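PDB 4ECF: ABC-type phosphate transport system, periplasmic component from Lactobacillus brevis, which probably serves as the extracytoplasmic phosphate-binding receptor of a PstSACB-type ABC transporter, delivering phosphate for import across the cytoplasmic membrane. Local coordinates for residues E4-V9 with V53-S58; A13-V18 with I34-G39; V91-L96 with K113-A118; I102-G107 with Q120-I125. All blocks are in the same frame, centred on the assembly; numbering follows the deposited sequence.

The four contacts fall into two pairs at opposite sides of the chain's centre, in keeping with the two-lobed build of a periplasmic-type binding protein. Contacts 1 and 2 share the neighbouring parallel strands 4-10 and 32-39 of one sheet; their centres lie about 9 Å apart, and A8 O meets Q37 N at 2.9 Å. Contacts 3 and 4 lie about 12 Å apart between centres and meet where L96 and V115 pack on I104. About 42 Å separates the centres of contacts 1 and 3. Of the four, contact 2 reaches the bound phosphate through A13; the ion is also held by T12 and T41 and by R127, S131, G132 and T133.

Contact 1: E4-V9 with V53-S58; sequences ESITAV and VQIGNS
T7 O is gripped by two backbone amides at once, Q54 N at 3.0 Å in the plane of the T7 carbonyl and I55 N at 3.2 Å, somewhat tilted from it. The fork marks the point where the chain leaves the V53-Q54 bend and becomes strand 55-58, which runs parallel to strand 4-10 in the central sheet of an alpha/beta lobe of the binding-protein fold. V9 carries the pairing onward: its N donates to I55 O, and its O receives N57 N at 2.8 Å along an almost straight line (175°). Ahead of the strand, the Q54 side chain does the work of a main-chain carbonyl. Bent at its second torsion (chi2 68°), it turns OE1 back to T7 N at 2.8 Å, in the plane of its own amide, while CG lies against CB and CG2 of I6.

On one face of the sheet A8 CB rests on I55 CB at 3.7 Å; on the same face I6 and I55 both touch T220 of helix 218-228. On the other face V9 CG1 meets V53 CG1 at 3.7 Å, and V53 continues onto Q47 and I48 of helix 41-50. Strand 32-39 pairs with the far edge of strand 4-10, which is thus an inner strand. N57 OD1 is buried without a polar partner in the model, 3.7 Å from the methyl carbon CB of A8.

Contact 2: A13-V18 with I34-G39; sequences ALQPLV and INVQGG. With PO4 (phosphate ion), chain B.
V18 and V36 face each other with their CA atoms 7.0 Å apart, while nearer the phosphate Q15 of helix 15-28 comes closer to strand 32-39, its CA lying 6.3 Å from G38 CA. V18 CG1 sits against both methyls of V36, nearest to CG2 at 3.8 Å. Q15 reaches across to the strand: with CG anti to the backbone N (chi1 -170°) and the chain extended beyond it, the amide is laid beside G38, OE1 coming to 3.3 Å from G38 CA. A beta carbon on G38 would collide with that oxygen, and glycine makes the approach possible. The amide's NE2 is hydrogen-bonded to E19 OE2, one turn on in the helix. An alanine at Q15 removes the amide, which would probably leave E19 OE2 without that mate and a gap beside G38.

A13 N, two residues before Q15, donates to phosphate O4 at 2.9 Å (163°), joining T12 and T41 around the ion. The contact belongs to the beta-alpha-beta unit of strand 4-10, helix 15-28 and strand 32-39. Strand 32-39 bonds to strand 4-10 through N35 and Q37, and L210 of strand 205-213 packs against L14 and V18.

Contact 3: V91-L96 with K113-A118; sequences VGVKNL and KEVGGA
Two glycine-bearing loops meet at the far end of one lobe: the lead-in to strand 95-96, and the link that carries the chain from helix 98-105 to strand 123-127. Their backbones draw together at G92 and G117, whose CA atoms are 4.2 Å apart. Beside this point A118 N donates to V91 O at 3.0 Å and fairly straight (164°), although the donor stands 38° above the carbonyl plane. G117 CA lies 3.5 Å from V91 O and equally 3.5 Å from G92 O, in C-H...O contacts to two consecutive carbonyls. Neither glycine leaves space for a beta carbon: one on G92 would come 2.8 Å from A118 N, and one on G117 would come 2.5 Å from V91 O. G92 and G116 also have positive phi angles that suit glycine.

V93 lays CG1 across the G117 backbone, 3.5 Å from its CA; with that methyl anti to the carbonyl carbon (chi1 -51°), it points over the G116-G117 peptide and on toward V115. Deeper in, L96 CD2 packs on V115 CG2 at 3.8 Å. W112 touches V91 and V93, V115 also meets I109, and L96 lies against L185 and L187 of strand 183-187.

The chemistry is therefore that of a close backbone fit: one amide-carbonyl bond, weaker C-H...O contacts and a small patch of aliphatic carbon, with no charged group in the join, so the match depends more on shape than on polar pairing.

Contact 4: I102-G107 with Q120-I125; sequences IKIFTG and QSIVLI
L124 pushes its forked end against helix 98-105 at I104 and F105. CG lies anti to the carbonyl carbon (chi1 -60°) and the chain runs on extended, which sends both methyls to the helix. CD1 rests over two successive carbonyl oxygens, 3.6 Å from I104 O and 3.6 Å from F105 O. CD2 fills the neighbouring hollow, 3.7 Å from I104 CG2 and over the face of the F105 ring, a CH-pi contact 4.2 Å from the centroid and 12° off the normal. A second bump is I122, whose CD1 meets I104 CG1 at 3.8 Å, the two side chains crossing at about a right angle. A glycine in place of L124 would probably leave a gap over the F105 ring face and beside I104 CG2.

A Schellman motif follows, G107 taking the positive phi and its N bonding back to I104 O. I170 of strand 169-174 touches I104, F105, I122 and L124 alike, extending the aliphatic group across the sheet. F137 of helix 132-140 packs edge-to-face with F105, and the I125 side chain lies on Q151 and Q153 of strand 151-153.

Contact 1: E4-V9 with V53-S58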
loop_
_atom_site.group_PDB
_atom_site.type_symbol
_atom_site.label_atom_id
_atom_site.label_comp_id
_atom_site.label_asym_id
_atom_site.label_seq_id
_atom_site.Cartn_x
_atom_site.Cartn_y
_atom_site.Cartn_z
ATOM N N GLU A 4 28.259 -2.619 8.227
ATOM C CA GLU A 4 27.606 -1.529 7.520
ATOM C C GLU A 4 26.147 -1.658 7.812
ATOM O O GLU A 4 25.559 -2.710 7.602
ATOM C CB GLU A 4 27.747 -1.656 6.001
ATOM C CG GLU A 4 29.053 -1.274 5.358
ATOM C CD GLU A 4 28.973 -1.521 3.854
ATOM O OE1 GLU A 4 28.717 -2.666 3.454
ATOM O OE2 GLU A 4 29.149 -0.578 3.067
ATOM N N SER A 5 25.543 -0.548 8.238
ATOM C CA SER A 5 24.142 -0.488 8.580
ATOM C C SER A 5 23.444 0.609 7.789
ATOM O O SER A 5 24.006 1.668 7.518
ATOM C CB SER A 5 23.940 -0.190 10.061
ATOM O OG SER A 5 24.561 -1.177 10.860
ATOM N N ILE A 6 22.201 0.348 7.430
ATOM C CA ILE A 6 21.299 1.370 6.854
ATOM C C ILE A 6 19.900 1.202 7.481
ATOM O O ILE A 6 19.571 0.149 8.020
ATOM C CB ILE A 6 21.178 1.310 5.312
ATOM C CG1 ILE A 6 20.466 -0.009 4.875
ATOM C CG2 ILE A 6 22.536 1.566 4.626
ATOM C CD1 ILE A 6 20.152 -0.099 3.359
ATOM N N THR A 7 19.075 2.249 7.352
ATOM C CA THR A 7 17.715 2.283 7.852
ATOM C C THR A 7 16.743 2.802 6.783
ATOM O O THR A 7 16.989 3.831 6.125
ATOM C CB THR A 7 17.628 3.110 9.114
ATOM O OG1 THR A 7 18.490 2.557 10.137
ATOM C CG2 THR A 7 16.214 3.185 9.673
ATOM N N ALA A 8 15.674 2.026 6.572
ATOM C CA ALA A 8 14.567 2.348 5.663
ATOM C C ALA A 8 13.298 2.460 6.490
ATOM O O ALA A 8 13.030 1.586 7.329
ATOM C CB ALA A 8 14.412 1.242 4.638
ATOM N N VAL A 9 12.545 3.537 6.316
ATOM C CA VAL A 9 11.314 3.716 7.077
ATOM C C VAL A 9 10.171 4.201 6.157
ATOM O O VAL A 9 10.425 4.750 5.088
ATOM C CB VAL A 9 11.441 4.716 8.227
ATOM C CG1 VAL A 9 12.702 4.452 9.067
ATOM C CG2 VAL A 9 11.380 6.141 7.739
ATOM N N VAL A 53 17.125 9.322 7.443
ATOM C CA VAL A 53 17.197 7.882 7.159
ATOM C C VAL A 53 17.890 7.712 5.812
ATOM O O VAL A 53 18.116 8.686 5.114
ATOM C CB VAL A 53 15.778 7.253 7.047
ATOM C CG1 VAL A 53 14.979 7.323 8.378
ATOM C CG2 VAL A 53 14.951 7.890 5.928
ATOM N N GLN A 54 18.204 6.470 5.455
ATOM C CA GLN A 54 18.847 6.214 4.165
ATOM C C GLN A 54 17.826 6.016 3.027
ATOM O O GLN A 54 18.129 6.256 1.875
ATOM C CB GLN A 54 19.765 5.016 4.277
ATOM C CG GLN A 54 21.087 5.326 5.010
ATOM C CD GLN A 54 20.859 5.628 6.478
ATOM O OE1 GLN A 54 20.258 4.836 7.196
ATOM N NE2 GLN A 54 21.289 6.823 6.925
ATOM N N ILE A 55 16.698 5.387 3.341
ATOM C CA ILE A 55 15.624 5.059 2.362
ATOM C C ILE A 55 14.279 5.451 2.942
ATOM O O ILE A 55 13.972 5.109 4.067
ATOM C CB ILE A 55 15.604 3.556 2.014
ATOM C CG1 ILE A 55 16.922 3.157 1.378
ATOM C CG2 ILE A 55 14.414 3.241 1.092
ATOM C CD1 ILE A 55 17.045 1.684 1.029
ATOM N N GLY A 56 13.487 6.182 2.139
ATOM C CA GLY A 56 12.095 6.471 2.438
ATOM C C GLY A 56 11.217 5.561 1.621
ATOM O O GLY A 56 11.261 5.561 0.379
ATOM N N ASN A 57 10.457 4.723 2.292
ATOM C CA ASN A 57 9.558 3.762 1.653
ATOM C C ASN A 57 8.226 4.444 1.406
ATOM O O ASN A 57 7.607 4.922 2.371
ATOM C CB ASN A 57 9.356 2.577 2.602
ATOM C CG ASN A 57 10.627 1.773 2.891
ATOM O OD1 ASN A 57 11.650 1.861 2.179
ATOM N ND2 ASN A 57 10.568 0.988 3.948
ATOM N N SER A 58 7.766 4.457 0.157
ATOM C CA SER A 58 6.587 5.230 -0.206
ATOM C C SER A 58 5.708 4.491 -1.230
ATOM O O SER A 58 6.222 3.919 -2.203
ATOM C CB SER A 58 7.014 6.554 -0.795
ATOM O OG SER A 58 5.926 7.366 -1.245
#

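Contact 2: A13-V18 with I34-G39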
loop_
_atom_site.group_PDB
_atom_site.type_symbol
_atom_site.label_atom_id
_atom_site.label_comp_id
_atom_site.label_asym_id
_atom_site.label_seq_id
_atom_site.Cartn_x
_atom_site.Cartn_y
_atom_site.Cartn_z
ATOM N N ALA A 13 2.459 -0.563 3.724
ATOM C CA ALA A 13 2.146 -1.455 2.613
ATOM C C ALA A 13 3.398 -2.140 2.032
ATOM O O ALA A 13 3.356 -3.304 1.614
ATOM C CB ALA A 13 1.418 -0.715 1.504
ATOM N N LEU A 14 4.525 -1.416 2.047
ATOM C CA LEU A 14 5.762 -1.848 1.426
ATOM C C LEU A 14 6.677 -2.549 2.467
ATOM O O LEU A 14 7.565 -3.334 2.130
ATOM C CB LEU A 14 6.460 -0.625 0.854
ATOM C CG LEU A 14 7.710 -0.803 -0.002
ATOM C CD1 LEU A 14 7.661 -1.986 -0.982
ATOM C CD2 LEU A 14 8.049 0.532 -0.679
ATOM N N GLN A 15 6.378 -2.316 3.733
ATOM C CA GLN A 15 7.193 -2.791 4.820
ATOM C C GLN A 15 7.475 -4.300 4.724
ATOM O O GLN A 15 8.618 -4.744 4.945
ATOM C CB GLN A 15 6.549 -2.432 6.147
ATOM C CG GLN A 15 7.457 -2.691 7.342
ATOM C CD GLN A 15 6.860 -2.202 8.646
ATOM O OE1 GLN A 15 5.877 -1.455 8.660
ATOM N NE2 GLN A 15 7.486 -2.599 9.760
ATOM N N PRO A 16 6.460 -5.121 4.418
ATOM C CA PRO A 16 6.757 -6.574 4.408
ATOM C C PRO A 16 7.799 -6.954 3.362
ATOM O O PRO A 16 8.639 -7.841 3.610
ATOM C CB PRO A 16 5.380 -7.209 4.090
ATOM C CG PRO A 16 4.371 -6.169 4.508
ATOM C CD PRO A 16 5.016 -4.849 4.242
ATOM N N LEU A 17 7.733 -6.338 2.196
ATOM C CA LEU A 17 8.731 -6.636 1.147
ATOM C C LEU A 17 10.149 -6.138 1.555
ATOM O O LEU A 17 11.172 -6.842 1.351
ATOM C CB LEU A 17 8.337 -6.000 -0.188
ATOM C CG LEU A 17 9.332 -6.122 -1.332
ATOM C CD1 LEU A 17 9.674 -7.597 -1.597
ATOM C CD2 LEU A 17 8.777 -5.433 -2.594
ATOM N N VAL A 18 10.224 -4.948 2.124
ATOM C CA VAL A 18 11.516 -4.387 2.560
ATOM C C VAL A 18 12.127 -5.221 3.691
ATOM O O VAL A 18 13.307 -5.521 3.700
ATOM C CB VAL A 18 11.442 -2.867 2.850
ATOM C CG1 VAL A 18 12.824 -2.380 3.254
ATOM C CG2 VAL A 18 10.920 -2.110 1.620
ATOM N N ILE A 34 20.292 -4.156 7.996
ATOM C CA ILE A 34 19.271 -3.330 7.384
ATOM C C ILE A 34 18.110 -3.254 8.355
ATOM O O ILE A 34 17.421 -4.250 8.603
ATOM C CB ILE A 34 18.815 -3.894 6.007
ATOM C CG1 ILE A 34 20.050 -3.987 5.069
ATOM C CG2 ILE A 34 17.682 -3.047 5.414
ATOM C CD1 ILE A 34 19.731 -4.687 3.766
ATOM N N ASN A 35 17.854 -2.038 8.835
ATOM C CA ASN A 35 16.826 -1.780 9.829
ATOM C C ASN A 35 15.634 -1.218 9.107
ATOM O O ASN A 35 15.776 -0.304 8.331
ATOM C CB ASN A 35 17.349 -0.763 10.811
ATOM C CG ASN A 35 18.564 -1.252 11.530
ATOM O OD1 ASN A 35 18.474 -2.151 12.349
ATOM N ND2 ASN A 35 19.729 -0.706 11.175
ATOM N N VAL A 36 14.451 -1.778 9.352
ATOM C CA VAL A 36 13.242 -1.369 8.626
ATOM C C VAL A 36 12.198 -0.954 9.657
ATOM O O VAL A 36 11.989 -1.645 10.677
ATOM C CB VAL A 36 12.689 -2.528 7.764
ATOM C CG1 VAL A 36 11.563 -2.030 6.892
ATOM C CG2 VAL A 36 13.786 -3.120 6.879
ATOM N N GLN A 37 11.592 0.195 9.424
ATOM C CA GLN A 37 10.472 0.648 10.250
ATOM C C GLN A 37 9.274 0.978 9.377
ATOM O O GLN A 37 9.390 1.210 8.176
ATOM C CB GLN A 37 10.825 1.934 11.004
ATOM C CG GLN A 37 12.036 1.837 11.926
ATOM C CD GLN A 37 12.425 3.180 12.554
ATOM O OE1 GLN A 37 11.652 4.169 12.545
ATOM N NE2 GLN A 37 13.610 3.216 13.139
ATOM N N GLY A 38 8.115 1.055 10.038
ATOM C CA GLY A 38 6.890 1.566 9.420
ATOM C C GLY A 38 6.778 3.070 9.579
ATOM O O GLY A 38 7.782 3.805 9.421
ATOM N N GLY A 39 5.575 3.542 9.926
ATOM C CA GLY A 39 5.283 4.971 10.041
ATOM C C GLY A 39 4.363 5.565 8.996
ATOM O O GLY A 39 3.760 6.625 9.209
HETATM P P PO4 B . 0.963 3.280 4.046
HETATM O O1 PO4 B . -0.555 3.256 3.920
HETATM O O2 PO4 B . 1.573 4.559 3.601
HETATM O O3 PO4 B . 1.426 2.891 5.423
HETATM O O4 PO4 B . 1.563 2.121 3.109
#

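Contact 3: V91-L96 with K113-A118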
loop_
_atom_site.group_PDB
_atom_site.type_symbol
_atom_site.label_atom_id
_atom_site.label_comp_id
_atom_site.label_asym_id
_atom_site.label_seq_id
_atom_site.Cartn_x
_atom_site.Cartn_y
_atom_site.Cartn_z
ATOM N N VAL A 91 -20.293 -9.245 8.046
ATOM C CA VAL A 91 -21.143 -8.131 7.551
ATOM C C VAL A 91 -22.177 -8.590 6.511
ATOM O O VAL A 91 -23.124 -7.851 6.222
ATOM C CB VAL A 91 -20.363 -6.901 7.034
ATOM C CG1 VAL A 91 -19.332 -6.425 8.067
ATOM C CG2 VAL A 91 -19.718 -7.133 5.672
ATOM N N GLY A 92 -21.981 -9.785 5.946
ATOM C CA GLY A 92 -22.968 -10.380 5.035
ATOM C C GLY A 92 -22.859 -9.990 3.564
ATOM O O GLY A 92 -23.822 -10.189 2.827
ATOM N N VAL A 93 -21.731 -9.394 3.158
ATOM C CA VAL A 93 -21.477 -9.085 1.755
ATOM C C VAL A 93 -20.036 -9.372 1.388
ATOM O O VAL A 93 -19.109 -9.311 2.228
ATOM C CB VAL A 93 -21.806 -7.629 1.356
ATOM C CG1 VAL A 93 -23.221 -7.243 1.812
ATOM C CG2 VAL A 93 -20.785 -6.696 1.944
ATOM N N LYS A 94 -19.862 -9.668 0.109
ATOM C CA LYS A 94 -18.577 -9.970 -0.491
ATOM C C LYS A 94 -18.237 -9.076 -1.682
ATOM O O LYS A 94 -17.142 -9.182 -2.243
ATOM C CB LYS A 94 -18.544 -11.450 -0.918
ATOM C CG LYS A 94 -18.563 -12.394 0.279
ATOM C CD LYS A 94 -18.148 -13.807 -0.065
ATOM C CE LYS A 94 -18.385 -14.713 1.141
ATOM N NZ LYS A 94 -17.261 -15.670 1.339
ATOM N N ASN A 95 -19.158 -8.182 -2.038
ATOM C CA ASN A 95 -19.028 -7.321 -3.196
ATOM C C ASN A 95 -19.762 -6.024 -2.921
ATOM O O ASN A 95 -20.764 -6.033 -2.206
ATOM C CB ASN A 95 -19.646 -7.939 -4.452
ATOM C CG ASN A 95 -19.530 -7.033 -5.673
ATOM O OD1 ASN A 95 -18.436 -6.862 -6.242
ATOM N ND2 ASN A 95 -20.674 -6.372 -6.035
ATOM N N LEU A 96 -19.217 -4.934 -3.458
ATOM C CA LEU A 96 -19.923 -3.629 -3.544
ATOM C C LEU A 96 -19.712 -3.023 -4.914
ATOM O O LEU A 96 -18.677 -3.266 -5.545
ATOM C CB LEU A 96 -19.388 -2.642 -2.491
ATOM C CG LEU A 96 -19.644 -2.984 -1.028
ATOM C CD1 LEU A 96 -18.820 -2.027 -0.146
ATOM C CD2 LEU A 96 -21.094 -2.965 -0.596
ATOM N N LYS A 113 -27.450 -3.698 5.758
ATOM C CA LYS A 113 -28.639 -4.205 5.110
ATOM C C LYS A 113 -28.988 -3.417 3.838
ATOM O O LYS A 113 -29.657 -3.934 2.954
ATOM C CB LYS A 113 -29.836 -4.158 6.080
ATOM C CG LYS A 113 -31.104 -4.803 5.500
ATOM C CD LYS A 113 -32.247 -4.799 6.499
ATOM C CE LYS A 113 -33.520 -5.411 5.917
ATOM N NZ LYS A 113 -34.659 -5.347 6.882
ATOM N N GLU A 114 -28.535 -2.169 3.773
ATOM C CA GLU A 114 -28.794 -1.295 2.646
ATOM C C GLU A 114 -28.083 -1.781 1.381
ATOM O O GLU A 114 -28.442 -1.362 0.274
ATOM C CB GLU A 114 -28.339 0.133 2.954
ATOM C CG GLU A 114 -29.107 0.766 4.112
ATOM C CD GLU A 114 -28.638 2.177 4.414
ATOM O OE1 GLU A 114 -28.889 3.050 3.562
ATOM O OE2 GLU A 114 -28.016 2.429 5.490
ATOM N N VAL A 115 -27.108 -2.660 1.540
ATOM C CA VAL A 115 -26.360 -3.167 0.411
ATOM C C VAL A 115 -26.461 -4.701 0.358
ATOM O O VAL A 115 -25.648 -5.356 -0.255
ATOM C CB VAL A 115 -24.888 -2.695 0.398
ATOM C CG1 VAL A 115 -24.780 -1.206 0.204
ATOM C CG2 VAL A 115 -24.130 -3.108 1.670
ATOM N N GLY A 116 -27.505 -5.249 0.976
ATOM C CA GLY A 116 -27.814 -6.687 0.909
ATOM C C GLY A 116 -27.169 -7.529 1.991
ATOM O O GLY A 116 -27.181 -8.759 1.912
ATOM N N GLY A 117 -26.561 -6.883 2.984
ATOM C CA GLY A 117 -25.881 -7.585 4.061
ATOM C C GLY A 117 -26.750 -7.718 5.299
ATOM O O GLY A 117 -27.961 -7.563 5.227
ATOM N N ALA A 118 -26.109 -8.036 6.420
ATOM C CA ALA A 118 -26.796 -8.217 7.713
ATOM C C ALA A 118 -27.329 -6.883 8.201
ATOM O O ALA A 118 -26.786 -5.849 7.851
ATOM C CB ALA A 118 -25.822 -8.793 8.730
#

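Contact 4: I102-G107 with Q120-I125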
loop_
_atom_site.group_PDB
_atom_site.type_symbol
_atom_site.label_atom_id
_atom_site.label_comp_id
_atom_site.label_asym_id
_atom_site.label_seq_id
_atom_site.Cartn_x
_atom_site.Cartn_y
_atom_site.Cartn_z
ATOM N N ILE A 102 -18.650 4.286 -2.255
ATOM C CA ILE A 102 -18.529 5.725 -2.021
ATOM C C ILE A 102 -19.552 6.138 -0.972
ATOM O O ILE A 102 -19.243 6.835 -0.025
ATOM C CB ILE A 102 -18.723 6.518 -3.297
ATOM C CG1 ILE A 102 -17.501 6.378 -4.199
ATOM C CG2 ILE A 102 -18.948 8.004 -2.999
ATOM C CD1 ILE A 102 -17.698 6.814 -5.639
ATOM N N LYS A 103 -20.770 5.655 -1.136
ATOM C CA LYS A 103 -21.852 6.002 -0.213
ATOM C C LYS A 103 -21.530 5.499 1.175
ATOM O O LYS A 103 -21.926 6.130 2.149
ATOM C CB LYS A 103 -23.209 5.492 -0.696
ATOM C CG LYS A 103 -23.765 6.296 -1.875
ATOM C CD LYS A 103 -25.125 5.740 -2.273
ATOM C CE LYS A 103 -25.858 6.643 -3.227
ATOM N NZ LYS A 103 -27.219 6.071 -3.425
ATOM N N ILE A 104 -20.887 4.344 1.296
ATOM C CA ILE A 104 -20.492 3.868 2.636
ATOM C C ILE A 104 -19.430 4.755 3.266
ATOM O O ILE A 104 -19.559 5.165 4.423
ATOM C CB ILE A 104 -20.083 2.367 2.603
ATOM C CG1 ILE A 104 -21.358 1.530 2.372
ATOM C CG2 ILE A 104 -19.300 1.947 3.870
ATOM C CD1 ILE A 104 -21.149 0.049 2.124
ATOM N N PHE A 105 -18.370 5.044 2.529
ATOM C CA PHE A 105 -17.260 5.838 3.091
ATOM C C PHE A 105 -17.610 7.313 3.325
ATOM O O PHE A 105 -16.992 7.955 4.177
ATOM C CB PHE A 105 -15.980 5.646 2.267
ATOM C CG PHE A 105 -15.160 4.461 2.729
ATOM C CD1 PHE A 105 -14.236 4.612 3.749
ATOM C CD2 PHE A 105 -15.396 3.185 2.244
ATOM C CE1 PHE A 105 -13.497 3.513 4.214
ATOM C CE2 PHE A 105 -14.677 2.094 2.695
ATOM C CZ PHE A 105 -13.735 2.259 3.704
ATOM N N THR A 106 -18.597 7.831 2.595
ATOM C CA THR A 106 -19.094 9.175 2.859
ATOM C C THR A 106 -20.151 9.249 3.938
ATOM O O THR A 106 -20.604 10.370 4.286
ATOM C CB THR A 106 -19.598 9.855 1.588
ATOM O OG1 THR A 106 -20.698 9.116 1.102
ATOM C CG2 THR A 106 -18.458 9.961 0.556
ATOM N N GLY A 107 -20.649 8.104 4.419
ATOM C CA GLY A 107 -21.680 8.092 5.458
ATOM C C GLY A 107 -23.119 8.167 4.982
ATOM O O GLY A 107 -24.037 8.324 5.788
ATOM N N GLN A 120 -26.845 -4.491 10.526
ATOM C CA GLN A 120 -25.698 -4.190 11.374
ATOM C C GLN A 120 -25.200 -2.796 10.997
ATOM O O GLN A 120 -24.956 -2.517 9.790
ATOM C CB GLN A 120 -24.572 -5.240 11.112
ATOM C CG GLN A 120 -23.145 -4.838 11.465
ATOM C CD GLN A 120 -22.875 -4.850 12.963
ATOM O OE1 GLN A 120 -23.032 -5.890 13.591
ATOM N NE2 GLN A 120 -22.457 -3.693 13.545
ATOM N N SER A 121 -24.996 -1.941 11.998
ATOM C CA SER A 121 -24.438 -0.627 11.722
ATOM C C SER A 121 -23.020 -0.767 11.177
ATOM O O SER A 121 -22.232 -1.601 11.655
ATOM C CB SER A 121 -24.468 0.242 12.985
ATOM O OG SER A 121 -23.875 1.492 12.720
ATOM N N ILE A 122 -22.689 0.046 10.175
ATOM C CA ILE A 122 -21.359 0.063 9.567
ATOM C C ILE A 122 -20.399 0.847 10.462
ATOM O O ILE A 122 -20.784 1.899 11.013
ATOM C CB ILE A 122 -21.398 0.694 8.173
ATOM C CG1 ILE A 122 -22.354 -0.087 7.279
ATOM C CG2 ILE A 122 -19.971 0.849 7.608
ATOM C CD1 ILE A 122 -22.491 0.463 5.860
ATOM N N VAL A 123 -19.179 0.333 10.638
ATOM C CA VAL A 123 -18.139 1.041 11.354
ATOM C C VAL A 123 -16.996 1.286 10.401
ATOM O O VAL A 123 -16.273 0.334 10.029
ATOM C CB VAL A 123 -17.613 0.205 12.560
ATOM C CG1 VAL A 123 -16.477 0.937 13.275
ATOM C CG2 VAL A 123 -18.748 -0.135 13.523
ATOM N N LEU A 124 -16.813 2.545 10.008
ATOM C CA LEU A 124 -15.704 2.905 9.133
ATOM C C LEU A 124 -14.426 2.920 9.947
ATOM O O LEU A 124 -14.373 3.480 11.058
ATOM C CB LEU A 124 -15.931 4.294 8.488
ATOM C CG LEU A 124 -17.178 4.439 7.622
ATOM C CD1 LEU A 124 -17.303 5.892 7.171
ATOM C CD2 LEU A 124 -17.189 3.466 6.451
ATOM N N ILE A 125 -13.392 2.300 9.383
ATOM C CA ILE A 125 -12.044 2.369 9.941
ATOM C C ILE A 125 -11.136 2.982 8.881
ATOM O O ILE A 125 -11.074 2.498 7.760
ATOM C CB ILE A 125 -11.541 0.962 10.351
ATOM C CG1 ILE A 125 -12.541 0.268 11.290
ATOM C CG2 ILE A 125 -10.146 1.052 10.966
ATOM C CD1 ILE A 125 -12.630 0.866 12.661
#